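Local coordinates for protein aminofutalosine deaminase (PDB 7LKK) that deaminates aminofutalosine in the menaquinone pathway of Helicobacter pylori, as an iron-bound metallo-dependent hydrolase of the amidohydrolase family, and probably also acts on adenosine, at residues 155-160 with 174-179; 186-191 with 215-220; 81-86 with 137-142; 131-136 with 151-156. All coordinates share one frame; numbering follows the deposited sequence. Where two conformers were deposited one is given.

The four contacts trace one flank of the amidohydrolase TIM barrel, from its parallel strands outward to a helix and on to the metal site. Contact 4 pairs strands 130-137 and 152-159; contact 1 lays helix 166-180 on the second of these, sharing V155 and F156 with contact 4. Contact 2, about 9 Å centre to centre from both, carries the barrel on through strands 187-193 and 218-222, and A190 N lies 2.8 Å from V155 O. Contact 3 gathers the loops that follow strands 69-80 and 130-137, its centre about 12 Å from those of contacts 1 and 4. Contacts 1 and 3 both touch the bound inhibitor, through E158 and L160 and through H81, F84 and N138.

Contact 1 (155-160 with 174-179); sequences VFLEFL and AKFKEL. With MCF ((8R)-3-(5-S-methyl-5-thio-beta-D-ribofuranosyl)-3,6,7,8-tetrahydroimidazo[4,5-d][1,3]diazepin-8-ol), chain J.
The F176 ring meets L157 at an edge, with the methyl CD2 lying near the ring plane. L157 CD2 is on the backbone side of the ring, 3.5 Å from F176 N and 3.8 Å from F176 CB. It is put there by a first torsion that sets CG of L157 anti to the backbone N (chi1 -178°), directing the branch at the helix. L179, one turn further on, supplies the second apolar patch. L179 CD2 lies 3.8 Å from V155 CG1 and 4.1 Å from L157 CB, so one leucine methyl bridges two residues two apart on the strand, whose side chains both point at the helix. K175 adds its CB beside L157 CD2, while its amine turns away to H139 O. E158, between L157 and F159, points to the barrel interior, where OE1 accepts a hydrogen bond from O2S of the inhibitor ribose at 2.5 Å and another from N138 ND2. This is a strand with one side for the helix and the other for the ligand. Residues 174-179 of helix 166-180 run antiparallel (173°) to residues 155-159 of strand 152-159, within a beta-alpha-beta unit; F176 also reaches L191 on strand 187-193 and L210 on helix 201-213.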
loop_
_atom_site.group_PDB
_atom_site.type_symbol
_atom_site.label_atom_id
_atom_site.label_comp_id
_atom_site.label_asym_id
_atom_site.label_seq_id
_atom_site.Cartn_x
_atom_site.Cartn_y
_atom_site.Cartn_z
ATOM N N VAL A 155 19.352 11.636 16.720
ATOM C CA VAL A 155 19.775 12.291 15.487
ATOM C C VAL A 155 21.116 11.700 15.069
ATOM O O VAL A 155 22.122 11.854 15.770
ATOM C CB VAL A 155 19.860 13.812 15.649
ATOM C CG1 VAL A 155 20.528 14.434 14.432
ATOM C CG2 VAL A 155 18.470 14.394 15.846
ATOM N N PHE A 156 21.122 11.010 13.933
ATOM C CA PHE A 156 22.333 10.444 13.347
ATOM C C PHE A 156 22.916 11.481 12.395
ATOM O O PHE A 156 22.404 11.680 11.290
ATOM C CB PHE A 156 22.027 9.146 12.603
ATOM C CG PHE A 156 21.536 8.027 13.480
ATOM C CD1 PHE A 156 20.198 7.942 13.836
ATOM C CD2 PHE A 156 22.402 7.040 13.917
ATOM C CE1 PHE A 156 19.741 6.907 14.632
ATOM C CE2 PHE A 156 21.952 6.002 14.716
ATOM C CZ PHE A 156 20.619 5.935 15.071
ATOM N N LEU A 157 23.983 12.152 12.818
ATOM C CA LEU A 157 24.716 13.033 11.914
ATOM C C LEU A 157 25.444 12.175 10.890
ATOM O O LEU A 157 26.365 11.429 11.239
ATOM C CB LEU A 157 25.695 13.914 12.685
ATOM C CG LEU A 157 26.474 14.904 11.814
ATOM C CD1 LEU A 157 25.529 15.858 11.097
ATOM C CD2 LEU A 157 27.499 15.673 12.631
ATOM N N GLU A 158 25.039 12.281 9.629
ATOM C CA GLU A 158 25.474 11.367 8.583
ATOM C C GLU A 158 26.618 11.979 7.788
ATOM O O GLU A 158 26.507 13.108 7.295
ATOM C CB GLU A 158 24.312 11.028 7.650
ATOM C CG GLU A 158 24.706 10.199 6.449
ATOM C CD GLU A 158 23.530 9.919 5.540
ATOM O OE1 GLU A 158 23.057 10.864 4.875
ATOM O OE2 GLU A 158 23.074 8.757 5.497
ATOM N N PHE A 159 27.703 11.225 7.648
ATOM C CA PHE A 159 28.885 11.697 6.946
ATOM C C PHE A 159 28.837 11.282 5.482
ATOM O O PHE A 159 28.514 10.133 5.162
ATOM C CB PHE A 159 30.155 11.160 7.606
ATOM C CG PHE A 159 31.414 11.615 6.936
ATOM C CD1 PHE A 159 31.952 12.856 7.223
ATOM C CD2 PHE A 159 32.052 10.809 6.008
ATOM C CE1 PHE A 159 33.105 13.286 6.603
ATOM C CE2 PHE A 159 33.204 11.234 5.382
ATOM C CZ PHE A 159 33.731 12.473 5.681
ATOM N N LEU A 160 29.160 12.224 4.599
ATOM C CA LEU A 160 29.304 11.986 3.170
ATOM C C LEU A 160 30.699 12.416 2.739
ATOM O O LEU A 160 31.181 13.473 3.155
ATOM C CB LEU A 160 28.255 12.767 2.358
ATOM C CG LEU A 160 26.816 12.261 2.205
ATOM C CD1 LEU A 160 26.777 11.070 1.264
ATOM C CD2 LEU A 160 26.163 11.927 3.535
ATOM N N ALA A 174 33.435 18.906 14.184
ATOM C CA ALA A 174 32.938 20.117 14.814
ATOM C C ALA A 174 31.425 20.197 14.736
ATOM O O ALA A 174 30.770 20.682 15.668
ATOM C CB ALA A 174 33.586 21.353 14.186
ATOM N N LYS A 175 30.848 19.720 13.635
ATOM C CA LYS A 175 29.391 19.692 13.538
ATOM C C LYS A 175 28.790 18.726 14.556
ATOM O O LYS A 175 27.729 18.999 15.133
ATOM C CB LYS A 175 28.962 19.321 12.116
ATOM C CG LYS A 175 27.582 19.820 11.736
ATOM C CD LYS A 175 27.578 21.327 11.538
ATOM C CE LYS A 175 26.176 21.848 11.252
ATOM N NZ LYS A 175 25.826 21.779 9.806
ATOM N N PHE A 176 29.461 17.597 14.799
ATOM C CA PHE A 176 28.962 16.638 15.778
ATOM C C PHE A 176 29.038 17.197 17.192
ATOM O O PHE A 176 28.137 16.959 18.004
ATOM C CB PHE A 176 29.742 15.330 15.675
ATOM C CG PHE A 176 29.257 14.262 16.616
ATOM C CD1 PHE A 176 27.964 13.770 16.522
ATOM C CD2 PHE A 176 30.093 13.752 17.597
ATOM C CE1 PHE A 176 27.516 12.785 17.388
ATOM C CE2 PHE A 176 29.651 12.771 18.464
ATOM C CZ PHE A 176 28.360 12.287 18.360
ATOM N N LYS A 177 30.104 17.942 17.506
ATOM C CA LYS A 177 30.184 18.610 18.802
ATOM C C LYS A 177 29.019 19.573 18.987
ATOM O O LYS A 177 28.482 19.714 20.092
ATOM C CB LYS A 177 31.521 19.343 18.929
ATOM C CG LYS A 177 31.599 20.310 20.095
ATOM C CD LYS A 177 31.753 19.570 21.412
ATOM C CE LYS A 177 32.410 20.449 22.465
ATOM N NZ LYS A 177 32.751 19.687 23.697
ATOM N N GLU A 178 28.610 20.235 17.904
ATOM C CA GLU A 178 27.444 21.109 17.950
ATOM C C GLU A 178 26.183 20.319 18.274
ATOM O O GLU A 178 25.326 20.781 19.035
ATOM C CB GLU A 178 27.308 21.832 16.611
ATOM C CG GLU A 178 26.153 22.803 16.491
ATOM C CD GLU A 178 26.172 23.532 15.161
ATOM O OE1 GLU A 178 27.249 23.576 14.526
ATOM O OE2 GLU A 178 25.116 24.053 14.744
ATOM N N LEU A 179 26.061 19.114 17.711
ATOM C CA LEU A 179 24.922 18.253 18.019
ATOM C C LEU A 179 25.000 17.729 19.447
ATOM O O LEU A 179 23.981 17.659 20.145
ATOM C CB LEU A 179 24.865 17.095 17.027
ATOM C CG LEU A 179 23.751 16.067 17.234
ATOM C CD1 LEU A 179 22.389 16.739 17.188
ATOM C CD2 LEU A 179 23.849 14.953 16.203
HETATM O O8 MCF J . 18.060 6.008 2.535
HETATM C C8 MCF J . 17.408 6.662 1.477
HETATM C C7 MCF J . 17.776 6.087 0.113
HETATM N N6 MCF J . 19.132 5.597 0.112
HETATM C C5 MCF J . 20.195 6.443 0.605
HETATM N N4 MCF J . 20.039 7.790 1.142
HETATM C C10 MCF J . 18.883 8.702 1.327
HETATM C C9 MCF J . 17.612 8.192 1.507
HETATM N N1 MCF J . 16.786 9.218 1.654
HETATM C C2 MCF J . 17.476 10.355 1.593
HETATM N N3 MCF J . 18.759 10.032 1.403
HETATM C C1S MCF J . 19.842 11.055 1.268
HETATM C C2S MCF J . 21.134 10.706 2.042
HETATM O O2S MCF J . 21.036 11.096 3.345
HETATM O O4S MCF J . 20.221 11.131 0.048
HETATM C C4S MCF J . 21.752 11.661 0.088
HETATM C C3S MCF J . 22.180 11.540 1.312
HETATM O O3S MCF J . 22.275 12.905 1.946
HETATM C C5S MCF J . 22.598 10.826 -0.856
HETATM S S5S MCF J . 23.957 11.836 -1.511
HETATM C C6S MCF J . 25.259 10.743 -2.150
#

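Contact 2 (186-191 with 215-220); sequences KLKAAL and QSLLST. With EDO (1,2-ethanediol), chain H.
L191 N donates to L217 O at 3.2 Å with a nearly straight N-H...O angle of 166°, a direct bond between segments 186-191 and 215-220. L191 O receives a weak bond from S219 N, and L218 CA-H also points to it, with L218 CA 3.3 Å from L191 O. Before strand 218-222 begins, where the chain of 216-217 stands off from A189, two waters bridge the gap. One donates to A189 O at 2.6 Å and accepts from L217 N. The second water also donates to A189 O and accepts from S216 OG, which is bonded to S214 OG as well. Apolar contact closes the seam, A190 CB lying 4.1 Å from L217 CB. Q215, with positive phi, is the C-prime residue of the Schellman motif that ends helix 201-213, and so turns the chain into strand 218-222. Helix, turn and water-bridged approach to the strand complete a parallel beta-alpha-beta unit of the TIM barrel, whose second strand runs on to the iron ligand H221.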
loop_
_atom_site.group_PDB
_atom_site.type_symbol
_atom_site.label_atom_id
_atom_site.label_comp_id
_atom_site.label_asym_id
_atom_site.label_seq_id
_atom_site.Cartn_x
_atom_site.Cartn_y
_atom_site.Cartn_z
ATOM N N LYS A 186 15.503 14.181 25.761
ATOM C CA LYS A 186 14.747 13.834 24.567
ATOM C C LYS A 186 15.596 13.752 23.305
ATOM O O LYS A 186 15.082 13.326 22.265
ATOM C CB LYS A 186 13.611 14.842 24.338
ATOM C CG LYS A 186 12.500 14.772 25.372
ATOM C CD LYS A 186 11.156 15.119 24.755
ATOM C CE LYS A 186 11.071 16.600 24.419
ATOM N NZ LYS A 186 10.818 17.424 25.632
ATOM N N LEU A 187 16.865 14.151 23.359
ATOM C CA LEU A 187 17.723 14.175 22.180
ATOM C C LEU A 187 19.004 13.413 22.476
ATOM O O LEU A 187 19.757 13.786 23.382
ATOM C CB LEU A 187 18.045 15.611 21.755
ATOM C CG LEU A 187 18.891 15.716 20.484
ATOM C CD1 LEU A 187 18.266 14.889 19.378
ATOM C CD2 LEU A 187 19.062 17.162 20.045
ATOM N N LYS A 188 19.247 12.353 21.711
ATOM C CA LYS A 188 20.491 11.600 21.758
ATOM C C LYS A 188 21.252 11.821 20.459
ATOM O O LYS A 188 20.678 11.700 19.372
ATOM C CB LYS A 188 20.228 10.108 21.975
ATOM C CG LYS A 188 21.467 9.233 21.842
ATOM C CD LYS A 188 21.316 7.915 22.589
ATOM C CE LYS A 188 20.086 7.151 22.128
ATOM N NZ LYS A 188 19.883 5.888 22.895
ATOM N N ALA A 189 22.533 12.152 20.571
ATOM C CA ALA A 189 23.370 12.368 19.401
ATOM C C ALA A 189 23.980 11.052 18.940
ATOM O O ALA A 189 24.452 10.252 19.753
ATOM C CB ALA A 189 24.474 13.383 19.701
ATOM N N ALA A 190 23.972 10.836 17.627
ATOM C CA ALA A 190 24.510 9.627 17.026
ATOM C C ALA A 190 25.176 9.998 15.708
ATOM O O ALA A 190 25.150 11.155 15.281
ATOM C CB ALA A 190 23.418 8.570 16.831
ATOM N N LEU A 191 25.778 9.004 15.059
ATOM C CA LEU A 191 26.569 9.217 13.858
ATOM C C LEU A 191 26.183 8.199 12.797
ATOM O O LEU A 191 25.676 7.115 13.099
ATOM C CB LEU A 191 28.072 9.121 14.156
ATOM C CG LEU A 191 28.647 10.285 14.964
ATOM C CD1 LEU A 191 29.889 9.856 15.725
ATOM C CD2 LEU A 191 28.951 11.458 14.048
ATOM N N GLN A 215 30.632 7.100 22.635
ATOM C CA GLN A 215 29.622 6.096 22.973
ATOM C C GLN A 215 28.321 6.345 22.211
ATOM O O GLN A 215 27.222 6.313 22.771
ATOM C CB GLN A 215 29.381 6.052 24.485
ATOM C CG GLN A 215 30.643 5.818 25.305
ATOM C CD GLN A 215 30.381 5.815 26.801
ATOM O OE1 GLN A 215 30.631 4.823 27.484
ATOM N NE2 GLN A 215 29.877 6.929 27.316
ATOM N N SER A 216 28.457 6.593 20.911
ATOM C CA SER A 216 27.336 6.922 20.045
ATOM C C SER A 216 26.899 5.708 19.234
ATOM O O SER A 216 27.700 4.825 18.917
ATOM C CB SER A 216 27.702 8.065 19.091
ATOM O OG SER A 216 27.892 9.283 19.788
ATOM N N LEU A 217 25.612 5.677 18.893
ATOM C CA LEU A 217 25.112 4.667 17.976
ATOM C C LEU A 217 25.583 4.970 16.556
ATOM O O LEU A 217 25.997 6.087 16.233
ATOM C CB LEU A 217 23.582 4.610 18.009
ATOM C CG LEU A 217 22.848 3.799 19.080
ATOM C CD1 LEU A 217 23.526 3.864 20.440
ATOM C CD2 LEU A 217 21.400 4.265 19.177
ATOM N N LEU A 218 25.520 3.954 15.696
ATOM C CA LEU A 218 25.903 4.098 14.299
ATOM C C LEU A 218 24.780 3.603 13.399
ATOM O O LEU A 218 23.965 2.765 13.794
ATOM C CB LEU A 218 27.199 3.336 13.980
ATOM C CG LEU A 218 28.497 3.990 14.458
ATOM C CD1 LEU A 218 29.622 2.967 14.531
ATOM C CD2 LEU A 218 28.878 5.153 13.553
ATOM N N SER A 219 24.747 4.138 12.183
ATOM C CA SER A 219 23.765 3.747 11.184
ATOM C C SER A 219 24.418 3.864 9.816
ATOM O O SER A 219 25.337 4.664 9.623
ATOM C CB SER A 219 22.500 4.610 11.260
ATOM O OG SER A 219 21.513 4.159 10.348
ATOM N N THR A 220 23.948 3.053 8.873
ATOM C CA THR A 220 24.515 3.066 7.533
ATOM C C THR A 220 23.530 2.436 6.559
ATOM O O THR A 220 22.743 1.561 6.931
ATOM C CB THR A 220 25.863 2.328 7.490
ATOM O OG1 THR A 220 26.444 2.454 6.186
ATOM C CG2 THR A 220 25.691 0.854 7.834
HETATM C C1 EDO H . 30.076 1.652 18.934
HETATM O O1 EDO H . 28.701 1.479 18.573
HETATM C C2 EDO H . 30.162 2.413 20.250
HETATM O O2 EDO H . 29.787 3.778 20.035
HETATM O O HOH W 1 24.026 7.673 20.082
HETATM O O HOH W 2 26.265 10.551 21.757
#

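Contact 3 (81-86 with 137-142); sequences HFEFSN and SNHLIE. With FE (Fe (III) ion), chain E; MCF ((8R)-3-(5-S-methyl-5-thio-beta-D-ribofuranosyl)-3,6,7,8-tetrahydroimidazo[4,5-d][1,3]diazepin-8-ol), chain J; EDO (1,2-ethanediol), chain F.
In the active-site rim of this TIM-barrel amidohydrolase, E83, two residues after the iron ligand H81, reaches across to the backbone of 137-142. E83 OE1 accepts from N138 N at 2.9 Å in an almost straight bond (176°), met on the syn side but 29° out of the carboxylate plane. OE2 offers its syn lone pair to H139 N and takes a weak, longer bond from I141 N, so the amides of N138 and H139, with that weak third bond, hold the buried carboxylate and limit its rotation. E142 crosses E83 at about a right angle, E142 OE2 lying 3.7 Å from E83 OE2. The two like charges would probably raise each other's proton affinity, although S137 OG donates to E142 OE2 at 2.6 Å and the backbone amides should stabilise E83. S137 OG also accepts from L140 N, an ST motif that shapes the turn. Beside this knot, F82 CB packs on E142 CB at 3.7 Å. On the pocket side, N138 OD1 accepts from inhibitor O3S at 2.7 Å. F84 meets the ribose obliquely through CE2, near C1S. H81 binds iron through NE2 at 2.0 Å, and inhibitor N1 sits over the centre of its ring, 3.4 Å above the plane.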
loop_
_atom_site.group_PDB
_atom_site.type_symbol
_atom_site.label_atom_id
_atom_site.label_comp_id
_atom_site.label_asym_id
_atom_site.label_seq_id
_atom_site.Cartn_x
_atom_site.Cartn_y
_atom_site.Cartn_z
ATOM N N HIS A 81 14.544 10.823 7.021
ATOM C CA HIS A 81 15.327 11.980 6.579
ATOM C C HIS A 81 14.405 13.196 6.559
ATOM O O HIS A 81 13.768 13.482 5.543
ATOM C CB HIS A 81 15.949 11.746 5.198
ATOM C CG HIS A 81 16.822 10.534 5.115
ATOM N ND1 HIS A 81 18.196 10.609 5.049
ATOM C CD2 HIS A 81 16.515 9.217 5.064
ATOM C CE1 HIS A 81 18.698 9.391 4.971
ATOM N NE2 HIS A 81 17.700 8.527 4.979
ATOM N N PHE A 82 14.334 13.911 7.685
ATOM C CA PHE A 82 13.441 15.063 7.772
ATOM C C PHE A 82 13.855 16.181 6.823
ATOM O O PHE A 82 12.997 16.918 6.325
ATOM C CB PHE A 82 13.394 15.589 9.207
ATOM C CG PHE A 82 12.492 14.801 10.113
ATOM C CD1 PHE A 82 11.116 14.848 9.955
ATOM C CD2 PHE A 82 13.018 14.024 11.129
ATOM C CE1 PHE A 82 10.285 14.126 10.791
ATOM C CE2 PHE A 82 12.190 13.302 11.970
ATOM C CZ PHE A 82 10.823 13.353 11.799
ATOM N N GLU A 83 15.157 16.323 6.560
ATOM C CA GLU A 83 15.635 17.425 5.730
ATOM C C GLU A 83 15.093 17.369 4.306
ATOM O O GLU A 83 15.044 18.405 3.635
ATOM C CB GLU A 83 17.165 17.440 5.710
ATOM C CG GLU A 83 17.803 17.723 7.064
ATOM C CD GLU A 83 19.312 17.544 7.052
ATOM O OE1 GLU A 83 19.791 16.528 6.504
ATOM O OE2 GLU A 83 20.021 18.418 7.594
ATOM N N PHE A 84 14.679 16.194 3.829
ATOM C CA PHE A 84 14.135 16.038 2.486
ATOM C C PHE A 84 12.610 16.090 2.458
ATOM O O PHE A 84 11.998 15.574 1.517
ATOM C CB PHE A 84 14.616 14.724 1.872
ATOM C CG PHE A 84 16.073 14.715 1.510
ATOM C CD1 PHE A 84 16.498 15.192 0.280
ATOM C CD2 PHE A 84 17.016 14.217 2.394
ATOM C CE1 PHE A 84 17.838 15.180 -0.059
ATOM C CE2 PHE A 84 18.357 14.203 2.061
ATOM C CZ PHE A 84 18.767 14.685 0.833
ATOM N N SER A 85 11.983 16.706 3.463
ATOM C CA SER A 85 10.531 16.655 3.590
ATOM C C SER A 85 9.797 17.461 2.524
ATOM O O SER A 85 8.587 17.273 2.361
ATOM C CB SER A 85 10.113 17.136 4.980
ATOM O OG SER A 85 10.503 16.209 5.979
ATOM N N ASN A 86 10.485 18.345 1.798
ATOM C CA ASN A 86 9.833 19.110 0.741
ATOM C C ASN A 86 9.468 18.253 -0.463
ATOM O O ASN A 86 8.602 18.652 -1.251
ATOM C CB ASN A 86 10.734 20.256 0.279
ATOM C CG ASN A 86 10.515 21.531 1.064
ATOM O OD1 ASN A 86 9.437 21.762 1.611
ATOM N ND2 ASN A 86 11.541 22.375 1.116
ATOM N N SER A 137 20.579 13.028 9.550
ATOM C CA SER A 137 20.761 14.451 9.310
ATOM C C SER A 137 22.147 14.707 8.743
ATOM O O SER A 137 23.140 14.194 9.269
ATOM C CB SER A 137 20.569 15.252 10.602
ATOM O OG SER A 137 20.640 16.642 10.351
ATOM N N ASN A 138 22.207 15.503 7.676
ATOM C CA ASN A 138 23.469 15.931 7.087
ATOM C C ASN A 138 23.890 17.330 7.511
ATOM O O ASN A 138 25.086 17.638 7.487
ATOM C CB ASN A 138 23.384 15.885 5.556
ATOM C CG ASN A 138 23.117 14.491 5.029
ATOM O OD1 ASN A 138 22.146 14.264 4.309
ATOM N ND2 ASN A 138 23.979 13.549 5.386
ATOM N N HIS A 139 22.939 18.185 7.895
ATOM C CA HIS A 139 23.233 19.576 8.212
ATOM C C HIS A 139 22.564 20.071 9.488
ATOM O O HIS A 139 22.714 21.252 9.821
ATOM C CB HIS A 139 22.824 20.489 7.044
ATOM C CG HIS A 139 23.396 20.080 5.722
ATOM N ND1 HIS A 139 24.740 20.177 5.430
ATOM C CD2 HIS A 139 22.806 19.578 4.612
ATOM C CE1 HIS A 139 24.952 19.750 4.198
ATOM N NE2 HIS A 139 23.795 19.380 3.679
ATOM N N LEU A 140 21.815 19.217 10.191
ATOM C CA LEU A 140 21.161 19.563 11.458
ATOM C C LEU A 140 20.093 20.644 11.289
ATOM O O LEU A 140 19.787 21.378 12.233
ATOM C CB LEU A 140 22.184 19.990 12.516
ATOM C CG LEU A 140 23.360 19.043 12.768
ATOM C CD1 LEU A 140 24.237 19.569 13.895
ATOM C CD2 LEU A 140 22.870 17.637 13.074
ATOM N N ILE A 141 19.507 20.746 10.093
ATOM C CA ILE A 141 18.486 21.760 9.848
ATOM C C ILE A 141 17.168 21.405 10.531
ATOM O O ILE A 141 16.368 22.297 10.840
ATOM C CB ILE A 141 18.317 21.964 8.328
ATOM C CG1 ILE A 141 19.606 22.529 7.729
ATOM C CG2 ILE A 141 17.161 22.903 8.010
ATOM C CD1 ILE A 141 19.576 22.656 6.223
ATOM N N GLU A 142 16.934 20.126 10.815
ATOM C CA GLU A 142 15.698 19.688 11.449
ATOM C C GLU A 142 15.797 19.597 12.966
ATOM O O GLU A 142 14.776 19.363 13.620
ATOM C CB GLU A 142 15.277 18.324 10.893
ATOM C CG GLU A 142 16.086 17.163 11.451
ATOM C CD GLU A 142 17.341 16.891 10.649
ATOM O OE1 GLU A 142 17.370 15.880 9.916
ATOM O OE2 GLU A 142 18.297 17.690 10.747
HETATM FE FE FE E . 17.870 6.630 4.385
HETATM O O8 MCF J . 18.060 6.008 2.535
HETATM C C8 MCF J . 17.408 6.662 1.477
HETATM C C7 MCF J . 17.776 6.087 0.113
HETATM N N6 MCF J . 19.132 5.597 0.112
HETATM C C5 MCF J . 20.195 6.443 0.605
HETATM N N4 MCF J . 20.039 7.790 1.142
HETATM C C10 MCF J . 18.883 8.702 1.327
HETATM C C9 MCF J . 17.612 8.192 1.507
HETATM N N1 MCF J . 16.786 9.218 1.654
HETATM C C2 MCF J . 17.476 10.355 1.593
HETATM N N3 MCF J . 18.759 10.032 1.403
HETATM C C1S MCF J . 19.842 11.055 1.268
HETATM C C2S MCF J . 21.134 10.706 2.042
HETATM O O2S MCF J . 21.036 11.096 3.345
HETATM O O4S MCF J . 20.221 11.131 0.048
HETATM C C4S MCF J . 21.752 11.661 0.088
HETATM C C3S MCF J . 22.180 11.540 1.312
HETATM O O3S MCF J . 22.275 12.905 1.946
HETATM C C5S MCF J . 22.598 10.826 -0.856
HETATM S S5S MCF J . 23.957 11.836 -1.511
HETATM C C6S MCF J . 25.259 10.743 -2.150
HETATM C C1 EDO F . 22.284 16.923 1.282
HETATM O O1 EDO F . 21.266 16.315 2.084
HETATM C C2 EDO F . 23.378 15.908 0.969
HETATM O O2 EDO F . 22.932 15.017 -0.060
HETATM O O HOH W 3 16.066 13.552 9.721
#

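Contact 4 (131-136 with 151-156); sequences GSVGAI and LNAVVF
G131 O begins the ladder by accepting from N152 N in its carbonyl plane, while L151 CD2 packs 3.5 Å from G131 O. At S132 the side chain joins in: N152 ND2 donates to S132 OG at 3.2 Å, with the hydroxyl near the amide plane, and OG is also bonded to N376 ND2. V133 bonds through both backbone groups, N to N152 O and O to V154 N, the latter with an N-H...O angle of 179°. G134 has no side chain, and the edge of the F156 ring lies against it, F156 CE1 4.0 Å from G134 CA. A135 continues the pattern: its N donates to V154 O, and A135 O accepts from F156 N at 2.8 Å. I136 ends the walk with I136 CD1 against F156 CB at 3.8 Å, the two side chains meeting on the face that carries S132 and N152. This parallel pair, 20° apart, is flanked by strands 69-80 and 187-193; I136 meets H79 and H81 near the iron, while L151 touches I122 and L126 of helix 115-127.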
loop_
_atom_site.group_PDB
_atom_site.type_symbol
_atom_site.label_atom_id
_atom_site.label_comp_id
_atom_site.label_asym_id
_atom_site.label_seq_id
_atom_site.Cartn_x
_atom_site.Cartn_y
_atom_site.Cartn_z
ATOM N N GLY A 131 6.327 7.817 18.636
ATOM C CA GLY A 131 6.833 8.559 19.775
ATOM C C GLY A 131 8.329 8.808 19.724
ATOM O O GLY A 131 8.836 9.718 20.388
ATOM N N SER A 132 9.051 8.003 18.944
ATOM C CA SER A 132 10.504 8.083 18.867
ATOM C C SER A 132 10.939 7.964 17.415
ATOM O O SER A 132 10.357 7.190 16.648
ATOM C CB SER A 132 11.176 6.980 19.702
ATOM O OG SER A 132 10.657 6.945 21.023
ATOM N N VAL A 133 11.961 8.729 17.036
ATOM C CA VAL A 133 12.429 8.773 15.657
ATOM C C VAL A 133 13.946 8.646 15.626
ATOM O O VAL A 133 14.651 9.225 16.459
ATOM C CB VAL A 133 11.983 10.065 14.938
ATOM C CG1 VAL A 133 10.481 10.046 14.692
ATOM C CG2 VAL A 133 12.383 11.301 15.737
ATOM N N GLY A 134 14.442 7.862 14.672
ATOM C CA GLY A 134 15.842 7.891 14.295
ATOM C C GLY A 134 16.018 8.788 13.086
ATOM O O GLY A 134 15.702 8.387 11.962
ATOM N N ALA A 135 16.493 10.011 13.305
ATOM C CA ALA A 135 16.547 11.033 12.267
ATOM C C ALA A 135 17.949 11.111 11.676
ATOM O O ALA A 135 18.904 11.473 12.373
ATOM C CB ALA A 135 16.127 12.390 12.831
ATOM N N ILE A 136 18.068 10.783 10.393
ATOM C CA ILE A 136 19.325 10.953 9.674
ATOM C C ILE A 136 19.445 12.406 9.238
ATOM O O ILE A 136 18.529 12.958 8.616
ATOM C CB ILE A 136 19.401 10.003 8.470
ATOM C CG1 ILE A 136 19.208 8.553 8.917
ATOM C CG2 ILE A 136 20.728 10.176 7.744
ATOM C CD1 ILE A 136 20.480 7.879 9.393
ATOM N N LEU A 151 8.650 14.593 20.555
ATOM C CA LEU A 151 9.237 13.345 20.088
ATOM C C LEU A 151 10.554 13.045 20.794
ATOM O O LEU A 151 11.354 13.946 21.063
ATOM C CB LEU A 151 9.475 13.408 18.579
ATOM C CG LEU A 151 8.286 13.192 17.646
ATOM C CD1 LEU A 151 8.656 13.584 16.222
ATOM C CD2 LEU A 151 7.824 11.746 17.702
ATOM N N ASN A 152 10.773 11.768 21.102
ATOM C CA ASN A 152 12.116 11.297 21.412
ATOM C C ASN A 152 12.920 11.221 20.119
ATOM O O ASN A 152 12.467 10.635 19.132
ATOM C CB ASN A 152 12.072 9.926 22.085
ATOM C CG ASN A 152 11.230 9.917 23.345
ATOM O OD1 ASN A 152 11.475 10.683 24.277
ATOM N ND2 ASN A 152 10.230 9.041 23.380
ATOM N N ALA A 153 14.104 11.826 20.113
ATOM C CA ALA A 153 14.887 11.945 18.892
ATOM C C ALA A 153 16.288 11.392 19.098
ATOM O O ALA A 153 16.985 11.789 20.039
ATOM C CB ALA A 153 14.961 13.402 18.427
ATOM N N VAL A 154 16.689 10.475 18.223
ATOM C CA VAL A 154 18.080 10.068 18.071
ATOM C C VAL A 154 18.538 10.586 16.715
ATOM O O VAL A 154 18.150 10.046 15.670
ATOM C CB VAL A 154 18.257 8.549 18.173
ATOM C CG1 VAL A 154 19.718 8.173 17.973
ATOM C CG2 VAL A 154 17.755 8.046 19.518
ATOM N N VAL A 155 19.352 11.636 16.720
ATOM C CA VAL A 155 19.775 12.291 15.487
ATOM C C VAL A 155 21.116 11.700 15.069
ATOM O O VAL A 155 22.122 11.854 15.770
ATOM C CB VAL A 155 19.860 13.812 15.649
ATOM C CG1 VAL A 155 20.528 14.434 14.432
ATOM C CG2 VAL A 155 18.470 14.394 15.846
ATOM N N PHE A 156 21.122 11.010 13.933
ATOM C CA PHE A 156 22.333 10.444 13.347
ATOM C C PHE A 156 22.916 11.481 12.395
ATOM O O PHE A 156 22.404 11.680 11.290
ATOM C CB PHE A 156 22.027 9.146 12.603
ATOM C CG PHE A 156 21.536 8.027 13.480
ATOM C CD1 PHE A 156 20.198 7.942 13.836
ATOM C CD2 PHE A 156 22.402 7.040 13.917
ATOM C CE1 PHE A 156 19.741 6.907 14.632
ATOM C CE2 PHE A 156 21.952 6.002 14.716
ATOM C CZ PHE A 156 20.619 5.935 15.071
#